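Hypothetical protein Lmaj011689 (Leishmania major, PDB 1YQF) is of unknown function but belongs to the mitochondrial glycoprotein (MAM33) family and is a homologue of human p32, forming a three-chain assembly. Local coordinates at residues Glu137-Ala140 against Lys141-Glu144. Numbering follows the deposited sequence.
Sequences EAEA and KRNE
Glu139 and Arg142, three residues apart on the short alpha-helix 136-144, form a salt bridge in which exposed Glu139 meets the largely buried arginine, with OE1 of Glu139 3.1 Å from NH2 of Arg142. The helix comes after the last strand of the antiparallel sheet, 116-125, and the short helix 128-132, as part of the p32-like fold. OE1 lies at the guanidinium edge, in its plane, yet the carboxylate itself is turned 83° against that plane. In Glu139, chi1 of -159° swings CG away from the backbone N, and a bend at chi2 turns the carboxylate toward Arg142, which folds back at chi3. One guanidinium face lies over the preceding turn, where Ala138 O sits off-centre, 3.4 Å above the plane. NH1 hydrogen-bonds to the carbonyl oxygens of Leu130 and Asp133, which tie the arginine to the chain leading into the helix.

The backbone is held by i to i+4 bonds. Asn143 N reaches Glu139 O at 2.8 Å. Lys141 N meets Glu137 O at 3.1 Å, and the bond from Arg142 N to Ala138 O is weak.

Where the helix faces the second subunit, Ala140 packs on Ala136 of that chain, and Glu144 makes a salt bridge to its Lys59. Lys141 bends at chi4 (81°), bringing NZ within 3.6 Å of Glu137 CB, whereas Glu137 OE1 stays 4.4 Å from NZ, too far for a salt bridge.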
loop_
_atom_site.group_PDB
_atom_site.type_symbol
_atom_site.label_atom_id
_atom_site.label_comp_id
_atom_site.label_asym_id
_atom_site.label_seq_id
_atom_site.Cartn_x
_atom_site.Cartn_y
_atom_site.Cartn_z
ATOM N N GLU A 137 2.222 9.626 -7.298
ATOM C CA GLU A 137 1.078 10.247 -7.963
ATOM C C GLU A 137 0.654 9.449 -9.182
ATOM O O GLU A 137 -0.533 9.292 -9.427
ATOM C CB GLU A 137 1.378 11.693 -8.373
ATOM C CG GLU A 137 1.068 12.735 -7.310
ATOM C CD GLU A 137 -0.314 12.597 -6.690
ATOM O OE1 GLU A 137 -1.290 12.276 -7.411
ATOM O OE2 GLU A 137 -0.420 12.820 -5.466
ATOM N N ALA A 138 1.627 8.944 -9.936
ATOM C CA ALA A 138 1.343 8.150 -11.129
ATOM C C ALA A 138 0.562 6.890 -10.766
ATOM O O ALA A 138 -0.343 6.488 -11.494
ATOM C CB ALA A 138 2.635 7.777 -11.846
ATOM N N GLU A 139 0.911 6.287 -9.631
ATOM C CA GLU A 139 0.250 5.072 -9.159
ATOM C C GLU A 139 -1.179 5.381 -8.730
ATOM O O GLU A 139 -2.112 4.663 -9.095
ATOM C CB GLU A 139 1.023 4.451 -7.991
ATOM C CG GLU A 139 0.728 2.974 -7.750
ATOM C CD GLU A 139 1.382 2.055 -8.778
ATOM O OE1 GLU A 139 2.629 2.082 -8.911
ATOM O OE2 GLU A 139 0.648 1.303 -9.458
ATOM N N ALA A 140 -1.336 6.457 -7.961
ATOM C CA ALA A 140 -2.643 6.891 -7.461
ATOM C C ALA A 140 -3.659 7.188 -8.569
ATOM O O ALA A 140 -4.847 6.899 -8.414
ATOM C CB ALA A 140 -2.484 8.104 -6.563
ATOM N N LYS A 141 -3.195 7.765 -9.676
ATOM C CA LYS A 141 -4.066 8.042 -10.819
ATOM C C LYS A 141 -4.547 6.729 -11.428
ATOM O O LYS A 141 -5.725 6.578 -11.733
ATOM C CB LYS A 141 -3.343 8.876 -11.879
ATOM C CG LYS A 141 -2.906 10.257 -11.385
ATOM C CD LYS A 141 -2.351 11.112 -12.519
ATOM C CE LYS A 141 -1.477 12.247 -11.992
ATOM N NZ LYS A 141 -0.089 11.791 -11.665
ATOM N N ARG A 142 -3.627 5.782 -11.588
ATOM C CA ARG A 142 -3.960 4.455 -12.103
ATOM C C ARG A 142 -4.908 3.702 -11.167
ATOM O O ARG A 142 -5.770 2.956 -11.625
ATOM C CB ARG A 142 -2.697 3.620 -12.296
ATOM C CG ARG A 142 -1.843 4.004 -13.485
ATOM C CD ARG A 142 -0.817 2.932 -13.832
ATOM N NE ARG A 142 0.209 2.801 -12.800
ATOM C CZ ARG A 142 1.307 3.552 -12.714
ATOM N NH1 ARG A 142 1.555 4.508 -13.603
ATOM N NH2 ARG A 142 2.170 3.347 -11.727
ATOM N N ASN A 143 -4.749 3.913 -9.860
ATOM C CA ASN A 143 -5.576 3.246 -8.854
ATOM C C ASN A 143 -7.066 3.576 -8.993
ATOM O O ASN A 143 -7.909 2.797 -8.569
ATOM C CB ASN A 143 -5.100 3.610 -7.437
ATOM C CG ASN A 143 -3.828 2.873 -7.024
ATOM O OD1 ASN A 143 -3.425 1.890 -7.648
ATOM N ND2 ASN A 143 -3.192 3.351 -5.960
ATOM N N GLU A 144 -7.380 4.728 -9.587
ATOM C CA GLU A 144 -8.763 5.161 -9.786
ATOM C C GLU A 144 -9.411 4.621 -11.057
ATOM O O GLU A 144 -10.634 4.644 -11.175
ATOM C CB GLU A 144 -8.833 6.686 -9.857
ATOM C CG GLU A 144 -8.449 7.415 -8.585
ATOM C CD GLU A 144 -8.719 8.904 -8.696
ATOM O OE1 GLU A 144 -8.128 9.549 -9.590
ATOM O OE2 GLU A 144 -9.534 9.426 -7.904
#